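Local coordinates for inorganic pyrophosphatase (Shewanella sp. AS-11, PDB 6LL7), which is a manganese-dependent hydrolase that probably splits inorganic diphosphate into two phosphates at a paired metal centre, at residues M4-H9 with E32-A37; E68-D73 with G91-H96. All coordinates share one frame; numbering follows the deposited sequence.

Interaction 1: M4-H9 with E32-A37; sequences MYVVGH and EPAIAA. With MN (manganese (II) ion), chain E.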
# COMPACT_ATOMS: atom_id res chain seq x y z
N MET A 4 -5.73 13.36 -18.65
CA MET A 4 -5.72 12.00 -18.05
C MET A 4 -5.90 12.13 -16.52
O MET A 4 -5.45 13.14 -15.96
CB MET A 4 -4.42 11.24 -18.35
CG MET A 4 -3.21 11.77 -17.59
SD MET A 4 -1.68 10.88 -17.88
CE MET A 4 -1.21 11.54 -19.48
N TYR A 5 -6.52 11.12 -15.91
CA TYR A 5 -6.60 10.91 -14.45
C TYR A 5 -5.54 9.88 -14.04
O TYR A 5 -5.55 8.72 -14.55
CB TYR A 5 -8.01 10.49 -14.03
CG TYR A 5 -9.04 11.56 -14.27
CD1 TYR A 5 -9.72 11.65 -15.48
CD2 TYR A 5 -9.30 12.51 -13.30
CE1 TYR A 5 -10.65 12.65 -15.70
CE2 TYR A 5 -10.21 13.53 -13.51
CZ TYR A 5 -10.91 13.58 -14.71
OH TYR A 5 -11.80 14.59 -14.88
N VAL A 6 -4.62 10.31 -13.17
CA VAL A 6 -3.58 9.42 -12.59
C VAL A 6 -4.14 8.89 -11.28
O VAL A 6 -4.53 9.71 -10.41
CB VAL A 6 -2.27 10.18 -12.34
CG1 VAL A 6 -1.21 9.23 -11.82
CG2 VAL A 6 -1.78 10.92 -13.57
N VAL A 7 -4.23 7.57 -11.13
CA VAL A 7 -4.98 7.05 -9.96
C VAL A 7 -4.37 5.71 -9.52
O VAL A 7 -4.04 4.89 -10.39
CB VAL A 7 -6.49 6.97 -10.27
CG1 VAL A 7 -6.80 5.93 -11.33
CG2 VAL A 7 -7.29 6.74 -8.99
N GLY A 8 -4.21 5.55 -8.21
CA GLY A 8 -3.73 4.31 -7.58
C GLY A 8 -4.88 3.39 -7.23
O GLY A 8 -5.99 3.57 -7.76
N HIS A 9 -4.62 2.42 -6.35
CA HIS A 9 -5.55 1.30 -6.03
C HIS A 9 -6.62 1.76 -5.02
O HIS A 9 -6.40 2.75 -4.29
CB HIS A 9 -4.81 0.04 -5.54
CG HIS A 9 -3.83 0.23 -4.42
ND1 HIS A 9 -4.19 0.74 -3.18
CD2 HIS A 9 -2.51 -0.05 -4.35
CE1 HIS A 9 -3.12 0.80 -2.40
NE2 HIS A 9 -2.07 0.30 -3.09
N GLU A 32 1.35 16.94 -21.33
CA GLU A 32 0.38 15.81 -21.37
C GLU A 32 -0.59 15.99 -20.21
O GLU A 32 -0.37 15.46 -19.12
CB GLU A 32 1.09 14.46 -21.31
CG GLU A 32 1.71 14.06 -22.64
CD GLU A 32 2.70 12.91 -22.57
OE1 GLU A 32 2.32 11.85 -22.01
OE2 GLU A 32 3.87 13.12 -23.02
N PRO A 33 -1.65 16.81 -20.38
CA PRO A 33 -2.46 17.26 -19.24
C PRO A 33 -3.00 16.08 -18.41
O PRO A 33 -3.37 15.02 -18.95
CB PRO A 33 -3.57 18.06 -19.93
CG PRO A 33 -2.95 18.55 -21.22
CD PRO A 33 -2.08 17.40 -21.66
N ALA A 34 -3.00 16.26 -17.09
CA ALA A 34 -3.19 15.18 -16.09
C ALA A 34 -3.72 15.78 -14.79
O ALA A 34 -3.31 16.90 -14.44
CB ALA A 34 -1.89 14.45 -15.88
N ILE A 35 -4.57 15.01 -14.12
CA ILE A 35 -5.27 15.32 -12.84
C ILE A 35 -5.04 14.14 -11.90
O ILE A 35 -5.44 13.02 -12.24
CB ILE A 35 -6.79 15.56 -13.09
CG1 ILE A 35 -7.07 16.68 -14.10
CG2 ILE A 35 -7.52 15.80 -11.78
CD1 ILE A 35 -8.38 16.49 -14.85
N ALA A 36 -4.41 14.38 -10.75
CA ALA A 36 -4.29 13.39 -9.65
C ALA A 36 -5.70 13.06 -9.16
O ALA A 36 -6.53 13.97 -9.09
CB ALA A 36 -3.41 13.94 -8.56
N ALA A 37 -5.95 11.80 -8.84
CA ALA A 37 -7.24 11.31 -8.31
C ALA A 37 -7.01 10.17 -7.32
O ALA A 37 -5.90 9.58 -7.33
CB ALA A 37 -8.11 10.87 -9.45
MN MN E . 0.09 0.14 -2.51
O HOH W 1 -4.65 7.31 -6.01
O HOH W 2 0.66 -1.31 -3.55

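Interaction 2: E68-D73 with G91-H96; sequences EVYIVD and GIVDHH. With MN (manganese (II) ion), chain F; MN (manganese (II) ion), chain E.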
# COMPACT_ATOMS: atom_id res chain seq x y z
N GLU A 68 -9.48 8.92 -19.86
CA GLU A 68 -8.08 8.44 -19.93
C GLU A 68 -7.56 8.28 -18.51
O GLU A 68 -7.79 9.17 -17.67
CB GLU A 68 -7.23 9.40 -20.78
CG GLU A 68 -7.65 9.34 -22.24
CD GLU A 68 -6.80 10.13 -23.20
OE1 GLU A 68 -6.37 11.25 -22.82
OE2 GLU A 68 -6.59 9.63 -24.32
N VAL A 69 -6.90 7.17 -18.24
CA VAL A 69 -6.50 6.74 -16.87
C VAL A 69 -5.04 6.30 -16.92
O VAL A 69 -4.69 5.50 -17.82
CB VAL A 69 -7.43 5.62 -16.38
CG1 VAL A 69 -6.99 5.05 -15.04
CG2 VAL A 69 -8.87 6.09 -16.31
N TYR A 70 -4.22 6.84 -16.03
CA TYR A 70 -2.84 6.35 -15.78
C TYR A 70 -2.87 5.63 -14.43
O TYR A 70 -3.10 6.29 -13.39
CB TYR A 70 -1.85 7.52 -15.81
CG TYR A 70 -0.45 7.12 -16.20
CD1 TYR A 70 0.23 6.13 -15.51
CD2 TYR A 70 0.19 7.72 -17.28
CE1 TYR A 70 1.51 5.74 -15.89
CE2 TYR A 70 1.46 7.35 -17.67
CZ TYR A 70 2.13 6.35 -16.97
OH TYR A 70 3.38 5.97 -17.34
N ILE A 71 -2.66 4.32 -14.46
CA ILE A 71 -2.74 3.46 -13.24
C ILE A 71 -1.42 3.53 -12.46
O ILE A 71 -0.37 3.42 -13.09
CB ILE A 71 -3.07 2.02 -13.64
CG1 ILE A 71 -4.42 1.91 -14.37
CG2 ILE A 71 -3.02 1.11 -12.42
CD1 ILE A 71 -5.62 1.79 -13.47
N VAL A 72 -1.49 3.66 -11.14
CA VAL A 72 -0.30 3.62 -10.22
C VAL A 72 -0.42 2.45 -9.24
O VAL A 72 -1.52 2.27 -8.66
CB VAL A 72 -0.17 4.95 -9.47
CG1 VAL A 72 1.01 4.93 -8.50
CG2 VAL A 72 -0.08 6.13 -10.41
N ASP A 73 0.66 1.67 -9.08
CA ASP A 73 0.92 0.81 -7.89
C ASP A 73 0.02 -0.43 -7.90
O ASP A 73 -0.25 -0.99 -6.82
CB ASP A 73 0.67 1.59 -6.59
CG ASP A 73 1.25 0.99 -5.32
OD1 ASP A 73 2.23 0.23 -5.41
OD2 ASP A 73 0.71 1.33 -4.23
N GLY A 91 -1.47 4.52 -19.40
CA GLY A 91 -0.21 4.29 -18.66
C GLY A 91 -0.41 3.34 -17.51
O GLY A 91 -1.52 3.28 -16.98
N ILE A 92 0.62 2.56 -17.19
CA ILE A 92 0.74 1.88 -15.87
C ILE A 92 2.15 2.12 -15.33
O ILE A 92 3.11 1.82 -16.07
CB ILE A 92 0.46 0.38 -15.94
CG1 ILE A 92 -0.96 0.06 -16.43
CG2 ILE A 92 0.71 -0.21 -14.55
CD1 ILE A 92 -1.16 -1.39 -16.82
N VAL A 93 2.26 2.60 -14.09
CA VAL A 93 3.56 2.63 -13.36
C VAL A 93 3.39 1.84 -12.06
O VAL A 93 2.54 2.21 -11.25
CB VAL A 93 4.06 4.06 -13.09
CG1 VAL A 93 3.03 4.93 -12.37
CG2 VAL A 93 5.36 4.01 -12.33
N ASP A 94 4.21 0.81 -11.86
CA ASP A 94 4.03 -0.16 -10.75
C ASP A 94 5.33 -0.91 -10.47
O ASP A 94 6.31 -0.76 -11.23
CB ASP A 94 2.91 -1.14 -11.10
CG ASP A 94 2.50 -2.06 -9.97
OD1 ASP A 94 2.81 -1.73 -8.79
OD2 ASP A 94 1.86 -3.10 -10.26
N HIS A 95 5.33 -1.71 -9.41
CA HIS A 95 6.46 -2.57 -8.97
C HIS A 95 5.91 -3.91 -8.48
O HIS A 95 6.58 -4.54 -7.65
CB HIS A 95 7.26 -1.86 -7.87
CG HIS A 95 6.47 -1.54 -6.64
ND1 HIS A 95 6.64 -2.22 -5.44
CD2 HIS A 95 5.49 -0.64 -6.42
CE1 HIS A 95 5.81 -1.74 -4.54
NE2 HIS A 95 5.09 -0.76 -5.12
N HIS A 96 4.75 -4.34 -9.00
CA HIS A 96 4.16 -5.67 -8.69
C HIS A 96 4.27 -6.59 -9.91
O HIS A 96 4.62 -6.12 -11.01
CB HIS A 96 2.70 -5.54 -8.27
CG HIS A 96 2.54 -4.79 -6.99
ND1 HIS A 96 2.31 -3.42 -6.96
CD2 HIS A 96 2.60 -5.20 -5.70
CE1 HIS A 96 2.24 -3.03 -5.71
NE2 HIS A 96 2.39 -4.11 -4.92
MN MN F . 3.62 0.30 -3.79
MN MN E . 0.09 0.14 -2.51
O HOH W 2 0.66 -1.31 -3.55
O HOH W 3 2.69 -1.29 -2.20

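Interaction 1: M4-H9 with E32-A37
M4 and A34 sit side by side at the start of two adjacent parallel strands, 4-7 and 34-37, the two strands of a beta-alpha-beta unit whose helix 14-29 packs over the face that carries M4, V6 and A34. M4 and V6, every second residue of strand 4-7, each bond to the residues on either side of their partners A34 and A36: M4 N donates to P33 O at 2.9 Å, while M4 O receives I35 N at 2.8 Å; V6 N then donates to I35 O, and V6 O accepts A37 N. The tight part of the contact lies on the helix-covered face. Here M4 CG is wedged between its own backbone N and carbonyl carbon (chi1 72°), which presses it against A34 CB at 3.4 Å, closer than ordinary van der Waals contact. The chain bends at its last torsion, bringing CE to 4.0 Å from E32 O and close to E32 CB; the E32 carboxylate is held by a salt bridge to K27 of the helix. V6 CG2 rests more easily on the same A34 methyl.

On the other face the Y5-I35 end is looser and partly exposed, whereas V7 and A37 are buried, with Y64 against them. Y5 and I35 extend alongside one another in the same direction, with I35 CD1 set obliquely to the phenol ring and 3.7 Å from CE2; K61 adds a cation-pi contact to the ring. Past V6 the direct backbone bonding stops. H9 leaves the pairing altogether and carries its NE2 to a manganese ion at 2.2 Å, whereas G8 N reaches A37 O through one water, donating to it at 2.9 Å while the water donates to that carbonyl over an equal distance.

Interaction 2: E68-D73 with G91-H96
The Y70 ring lies flat over G91, whose CA stands 3.4 Å from the ring centroid and 5° off the normal, a CH-pi contact over one face; V93 N approaches the ring edge near its plane. With CG anti to the backbone N (chi1 -153°), the ring swings across to the neighbouring strand, where the lack of a side chain at G91 gives it room. The phenol OH goes on to E108. A leucine in place of Y70 has no ring or hydroxyl, and would probably leave the G91 backbone less covered and E108 without its mate.

At the other end, D73 OD1 lies in the plane of the H96 ring at its edge, 3.3 Å from CE1, and also at the edge of the H95 ring; H96 CE1 is placed over one face of H95, toward the rim. Between the tyrosine and the two histidines the parallel strands 68-72 and 91-94 pair in register: I71 N to G91 O, V93 N to I71 O, and D73 N to V93 O. V72 CG2 and V93 CG1 pack side by side.

D94, H95 and H96 form the DHH signature of the family. D94 OD1 offers its syn lone pair to H96 ND1 at 2.5 Å, which helps set how that ring is turned; the same oxygen takes a weak bond from H95 N. D73 OD1 and H95 NE2 bind one manganese ion at 2.1 and 2.2 Å, a site completed by D15, D147 and a water. D73 OD2 reaches the second manganese ion at 2.2 Å. The 3.0 Å between D73 OD1 and H95 NE2 is therefore the spacing of two ligands on one metal, not a hydrogen bond, and the D73 carboxylate links the pair of ions.

From the N terminus, interaction 1 comes first: strand 4-7 leads into helix 14-29 and is rejoined at 34-37, closing a helical crossover. The chain then goes on to strand 68-72, and interaction 2 closes a shorter, helix-free excursion at 91-96. The two loops stand in series, neither nested nor crossed. Space joins what sequence separates, since strand 68-72 lies on the side of strand 4-7 away from 34-38, with Y5 O close to Y70 N and V7 N close to Y70 O, probable hydrogen bonds. One parallel sheet thus runs through both contacts, and beyond the C-terminal ends of these strands H9 and D73 share a manganese ion.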